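Local coordinates for response regulator receiver protein (Paraburkholderia phymatum, PDB 5TE9) that probably acts as a receiver-domain response regulator in two-component signalling, switching state on phosphorylation, at residues 17-22 against 43-48; 104-109 against 129-134. All coordinates share one frame; numbering follows the deposited sequence.

How the interactions relate
Both contacts reach the same parallel sheet of the CheY-like receiver domain and follow one another along the chain, interaction 1 closing before interaction 2 opens. Interaction 1 pairs strand 19-23 with strand 46-49, outermost within the chain; interaction 2 sets the end of strand 103-107 against the loop after strand 126-128, outermost on the other side. Strand 71-76 runs between the two and bonds to both L21 and L106. The centres lie about 16 Å apart, the nearest atoms about 4 Å, without touching. Interaction 2 reaches the probable phosphorylation site, where K129 forms a salt bridge with D77, the predicted phosphoacceptor, here unmodified. Interaction 1 reaches the second subunit through N44, as does interaction 2 through F133.

Interaction 1. Residues 17-22 against 43-48; sequences LIHILL and LNPLHV
Strands 19-22 and 46-48 run parallel, their short axes 4.6 Å apart at closest approach and inclined by 26°, with I20, L21 and L22 in register with L46, H47 and V48. Three nearly straight backbone bonds join them: I20 N to P45 O, H47 N to I20 O (2.7 Å) and L22 N to H47 O. I20 and H47 each use both their N-H and their C=O across the pair.

Before the strands pair, N44 takes over from the backbone. Its ND2 gives a bond of 2.9 Å to I18 O, meeting a lone pair in the carbonyl plane and staying close to its own amide plane, while OD1 accepts from V150 N of the second subunit. The amide is therefore gripped at both ends and its rotation fixed, linking the start of the strand pair to the second subunit. Its CB also rests 3.7 Å from I20 CD1.

This pairing closes the first beta-alpha-beta unit of the receiver fold, in which helix 27-39 carries the chain from strand 19-23 to strand 46-49, outermost within the chain. On the face turned to that helix, L46 swings CG anti to its backbone N (chi1 172°), bringing CD1 against both I20 CG2, at 3.9 Å, and L22 CB, at 3.8 Å; F37 of the helix touches both I20 and L46.

H19 and H47 meet rim to rim, H19 ND1 and H47 NE2 sharing a hydrogen bond of 3.0 Å with their planes only 14° apart. P45 lies over one face of the H19 ring, CG 3.5 Å from its centroid in a CH-pi contact, so the imidazole is held both flat against the proline and at its edge. The H47 ring also meets that of F58 in helix 52-60.

Interaction 2. Residues 104-109 against 129-134; sequences VVLTTS and KPVDFT
L106 reaches V131 across the contact: its CD2 meets V131 CG2 at 3.8 Å, the two side chains crossing at about a right angle. With CG beside the backbone N (chi1 -61°), the leucine directs its branch to the valine while its CB lies 4.2 Å from K129 CE. The next residue, T107, supplies the polar link. Its carbonyl oxygen accepts the backbone N-H of K129 at 2.8 Å and so ties the loop to the end of strand 103-107.

In CheY-like receivers these two loops flank the phosphorylation site, with a threonine or serine at the end of the fourth strand and a lysine after the fifth. K129 fits that lysine: NZ forms a salt bridge with D77, the predicted phosphoacceptor, and a long, weak ion pair with E24. The peptide bond between K129 and P130 is cis, as is usual for this Lys-Pro pair in receiver domains.

T108 lies alongside the lysine and points the same way, its CG2 4.1 Å from K129 CE. A bend at chi3 (94°) carries CE past L106 CB and this methyl group.

Interaction 1. Residues 17-22 against 43-48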
loop_
_atom_site.group_PDB
_atom_site.type_symbol
_atom_site.label_atom_id
_atom_site.label_comp_id
_atom_site.label_asym_id
_atom_site.label_seq_id
_atom_site.Cartn_x
_atom_site.Cartn_y
_atom_site.Cartn_z
ATOM N N LEU A 17 2.867 10.827 5.129
ATOM C CA LEU A 17 3.671 11.956 5.565
ATOM C C LEU A 17 5.143 11.772 5.202
ATOM O O LEU A 17 5.800 12.739 4.808
ATOM C CB LEU A 17 3.476 12.191 7.062
ATOM C CG LEU A 17 2.220 13.038 7.329
ATOM C CD1 LEU A 17 1.783 12.997 8.792
ATOM C CD2 LEU A 17 2.411 14.485 6.851
ATOM N N ILE A 18 5.676 10.553 5.277
ATOM C CA ILE A 18 7.131 10.400 5.225
ATOM C C ILE A 18 7.623 10.418 3.781
ATOM O O ILE A 18 7.069 9.743 2.899
ATOM C CB ILE A 18 7.606 9.132 5.964
ATOM C CG1 ILE A 18 7.071 7.852 5.340
ATOM C CG2 ILE A 18 7.268 9.203 7.435
ATOM C CD1 ILE A 18 8.170 6.839 5.067
ATOM N N HIS A 19 8.670 11.207 3.542
ATOM C CA HIS A 19 9.348 11.236 2.259
ATOM C C HIS A 19 10.376 10.117 2.191
ATOM O O HIS A 19 10.927 9.682 3.205
ATOM C CB HIS A 19 10.037 12.582 2.016
ATOM C CG HIS A 19 9.111 13.757 2.023
ATOM N ND1 HIS A 19 9.290 14.847 1.193
ATOM C CD2 HIS A 19 8.017 14.029 2.770
ATOM C CE1 HIS A 19 8.340 15.736 1.428
ATOM N NE2 HIS A 19 7.552 15.259 2.375
ATOM N N ILE A 20 10.631 9.666 0.972
ATOM C CA ILE A 20 11.515 8.552 0.686
ATOM C C ILE A 20 12.684 9.071 -0.142
ATOM O O ILE A 20 12.480 9.782 -1.132
ATOM C CB ILE A 20 10.740 7.445 -0.042
ATOM C CG1 ILE A 20 9.634 6.919 0.872
ATOM C CG2 ILE A 20 11.663 6.321 -0.496
ATOM C CD1 ILE A 20 8.670 5.971 0.193
ATOM N N LEU A 21 13.909 8.741 0.272
ATOM C CA LEU A 21 15.124 9.134 -0.446
ATOM C C LEU A 21 15.767 7.898 -1.053
ATOM O O LEU A 21 16.158 6.973 -0.330
ATOM C CB LEU A 21 16.119 9.854 0.466
ATOM C CG LEU A 21 17.434 10.289 -0.224
ATOM C CD1 LEU A 21 17.211 11.351 -1.312
ATOM C CD2 LEU A 21 18.458 10.787 0.786
ATOM N N LEU A 22 15.860 7.872 -2.369
ATOM C CA LEU A 22 16.411 6.737 -3.095
ATOM C C LEU A 22 17.765 7.174 -3.615
ATOM O O LEU A 22 17.852 8.099 -4.429
ATOM C CB LEU A 22 15.499 6.289 -4.236
ATOM C CG LEU A 22 16.107 5.306 -5.235
ATOM C CD1 LEU A 22 16.452 4.011 -4.588
ATOM C CD2 LEU A 22 15.126 5.055 -6.331
ATOM N N LEU A 43 1.526 7.824 -2.438
ATOM C CA LEU A 43 1.577 9.259 -2.245
ATOM C C LEU A 43 2.902 9.741 -1.675
ATOM O O LEU A 43 3.137 10.950 -1.671
ATOM C CB LEU A 43 0.442 9.707 -1.333
ATOM C CG LEU A 43 -0.893 9.866 -2.065
ATOM C CD1 LEU A 43 -1.923 10.546 -1.181
ATOM C CD2 LEU A 43 -0.665 10.660 -3.337
ATOM N N ASN A 44 3.753 8.847 -1.193
ATOM C CA ASN A 44 4.949 9.266 -0.469
ATOM C C ASN A 44 5.903 9.959 -1.435
ATOM O O ASN A 44 6.331 9.332 -2.412
ATOM C CB ASN A 44 5.638 8.059 0.175
ATOM C CG ASN A 44 4.786 7.394 1.217
ATOM O OD1 ASN A 44 4.052 6.454 0.929
ATOM N ND2 ASN A 44 4.867 7.884 2.440
ATOM N N PRO A 45 6.245 11.233 -1.219
ATOM C CA PRO A 45 7.229 11.893 -2.093
ATOM C C PRO A 45 8.489 11.061 -2.236
ATOM O O PRO A 45 9.107 10.688 -1.240
ATOM C CB PRO A 45 7.521 13.217 -1.377
ATOM C CG PRO A 45 6.340 13.460 -0.513
ATOM C CD PRO A 45 5.758 12.119 -0.148
ATOM N N LEU A 46 8.855 10.739 -3.465
ATOM C CA LEU A 46 10.077 10.004 -3.758
ATOM C C LEU A 46 11.152 10.973 -4.235
ATOM O O LEU A 46 10.968 11.662 -5.246
ATOM C CB LEU A 46 9.813 8.937 -4.816
ATOM C CG LEU A 46 11.073 8.250 -5.337
ATOM C CD1 LEU A 46 11.889 7.514 -4.220
ATOM C CD2 LEU A 46 10.628 7.296 -6.409
ATOM N N HIS A 47 12.266 11.029 -3.511
ATOM C CA HIS A 47 13.410 11.848 -3.889
ATOM C C HIS A 47 14.579 10.964 -4.301
ATOM O O HIS A 47 14.751 9.860 -3.782
ATOM C CB HIS A 47 13.841 12.746 -2.738
ATOM C CG HIS A 47 12.762 13.648 -2.236
ATOM N ND1 HIS A 47 12.698 14.984 -2.562
ATOM C CD2 HIS A 47 11.715 13.412 -1.412
ATOM C CE1 HIS A 47 11.664 15.536 -1.958
ATOM N NE2 HIS A 47 11.043 14.603 -1.261
ATOM N N VAL A 48 15.401 11.460 -5.227
ATOM C CA VAL A 48 16.449 10.647 -5.830
ATOM C C VAL A 48 17.763 11.405 -5.778
ATOM O O VAL A 48 17.810 12.596 -6.108
ATOM C CB VAL A 48 16.100 10.259 -7.277
ATOM C CG1 VAL A 48 17.215 9.453 -7.903
ATOM C CG2 VAL A 48 14.767 9.479 -7.311
#

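Interaction 2. Residues 104-109 against 129-134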
loop_
_atom_site.group_PDB
_atom_site.type_symbol
_atom_site.label_atom_id
_atom_site.label_comp_id
_atom_site.label_asym_id
_atom_site.label_seq_id
_atom_site.Cartn_x
_atom_site.Cartn_y
_atom_site.Cartn_z
ATOM N N VAL A 104 17.521 1.092 4.113
ATOM C CA VAL A 104 17.490 -0.182 3.415
ATOM C C VAL A 104 18.643 -0.173 2.425
ATOM O O VAL A 104 18.781 0.773 1.643
ATOM C CB VAL A 104 16.146 -0.391 2.700
ATOM C CG1 VAL A 104 16.262 -1.482 1.653
ATOM C CG2 VAL A 104 15.058 -0.706 3.707
ATOM N N VAL A 105 19.475 -1.205 2.469
ATOM C CA VAL A 105 20.626 -1.323 1.580
ATOM C C VAL A 105 20.236 -2.206 0.410
ATOM O O VAL A 105 19.660 -3.282 0.600
ATOM C CB VAL A 105 21.845 -1.899 2.321
ATOM C CG1 VAL A 105 22.978 -2.203 1.340
ATOM C CG2 VAL A 105 22.304 -0.943 3.410
ATOM N N LEU A 106 20.529 -1.748 -0.796
ATOM C CA LEU A 106 20.240 -2.520 -1.986
ATOM C C LEU A 106 21.361 -3.508 -2.250
ATOM O O LEU A 106 22.536 -3.134 -2.267
ATOM C CB LEU A 106 20.081 -1.599 -3.185
ATOM C CG LEU A 106 18.952 -0.597 -3.053
ATOM C CD1 LEU A 106 18.799 0.182 -4.353
ATOM C CD2 LEU A 106 17.703 -1.377 -2.716
ATOM N N THR A 107 20.998 -4.761 -2.455
ATOM C CA THR A 107 21.930 -5.779 -2.899
ATOM C C THR A 107 21.593 -6.145 -4.331
ATOM O O THR A 107 20.485 -5.899 -4.802
ATOM C CB THR A 107 21.859 -7.014 -2.002
ATOM O OG1 THR A 107 20.548 -7.592 -2.091
ATOM C CG2 THR A 107 22.136 -6.623 -0.560
ATOM N N THR A 108 22.557 -6.720 -5.033
ATOM C CA THR A 108 22.320 -7.027 -6.433
ATOM C C THR A 108 21.831 -8.450 -6.644
ATOM O O THR A 108 21.456 -8.800 -7.768
ATOM C CB THR A 108 23.594 -6.787 -7.260
ATOM O OG1 THR A 108 24.610 -7.712 -6.865
ATOM C CG2 THR A 108 24.105 -5.376 -7.048
ATOM N N SER A 109 21.814 -9.271 -5.599
ATOM C CA SER A 109 21.427 -10.666 -5.731
ATOM C C SER A 109 20.947 -11.168 -4.379
ATOM O O SER A 109 21.547 -10.849 -3.348
ATOM C CB SER A 109 22.592 -11.533 -6.225
ATOM O OG SER A 109 23.463 -11.866 -5.157
ATOM N N LYS A 129 17.770 -5.419 -5.476
ATOM C CA LYS A 129 17.211 -4.463 -6.402
ATOM C C LYS A 129 16.851 -5.174 -7.701
ATOM O O LYS A 129 17.337 -6.278 -7.970
ATOM C CB LYS A 129 18.207 -3.331 -6.631
ATOM C CG LYS A 129 19.231 -3.627 -7.649
ATOM C CD LYS A 129 20.038 -2.389 -7.946
ATOM C CE LYS A 129 21.288 -2.345 -7.099
ATOM N NZ LYS A 129 22.341 -1.525 -7.749
ATOM N N PRO A 130 15.983 -4.584 -8.537
ATOM C CA PRO A 130 15.400 -3.245 -8.436
ATOM C C PRO A 130 14.242 -3.202 -7.478
ATOM O O PRO A 130 13.692 -4.227 -7.128
ATOM C CB PRO A 130 14.936 -2.961 -9.856
ATOM C CG PRO A 130 14.547 -4.297 -10.360
ATOM C CD PRO A 130 15.491 -5.297 -9.727
ATOM N N VAL A 131 13.885 -1.995 -7.065
ATOM C CA VAL A 131 12.795 -1.798 -6.123
ATOM C C VAL A 131 11.560 -1.482 -6.956
ATOM O O VAL A 131 11.181 -0.331 -7.165
ATOM C CB VAL A 131 13.108 -0.705 -5.108
ATOM C CG1 VAL A 131 11.865 -0.436 -4.235
ATOM C CG2 VAL A 131 14.296 -1.130 -4.275
ATOM N N ASP A 132 10.908 -2.539 -7.433
ATOM C CA ASP A 132 9.553 -2.424 -7.943
ATOM C C ASP A 132 8.581 -2.398 -6.764
ATOM O O ASP A 132 8.980 -2.400 -5.601
ATOM C CB ASP A 132 9.257 -3.570 -8.906
ATOM C CG ASP A 132 9.023 -4.867 -8.189
ATOM O OD1 ASP A 132 8.154 -5.644 -8.640
ATOM O OD2 ASP A 132 9.683 -5.082 -7.149
ATOM N N PHE A 133 7.282 -2.381 -7.058
ATOM C CA PHE A 133 6.298 -2.215 -5.992
ATOM C C PHE A 133 6.285 -3.420 -5.061
ATOM O O PHE A 133 6.139 -3.265 -3.847
ATOM C CB PHE A 133 4.907 -1.968 -6.580
ATOM C CG PHE A 133 3.846 -1.700 -5.544
ATOM C CD1 PHE A 133 3.859 -0.521 -4.812
ATOM C CD2 PHE A 133 2.839 -2.614 -5.316
ATOM C CE1 PHE A 133 2.883 -0.256 -3.870
ATOM C CE2 PHE A 133 1.851 -2.368 -4.365
ATOM C CZ PHE A 133 1.878 -1.181 -3.644
ATOM N N THR A 134 6.452 -4.623 -5.607
ATOM C CA THR A 134 6.518 -5.814 -4.767
ATOM C C THR A 134 7.636 -5.705 -3.734
ATOM O O THR A 134 7.404 -5.872 -2.529
ATOM C CB THR A 134 6.712 -7.058 -5.624
ATOM O OG1 THR A 134 5.517 -7.312 -6.362
ATOM C CG2 THR A 134 6.978 -8.242 -4.740
#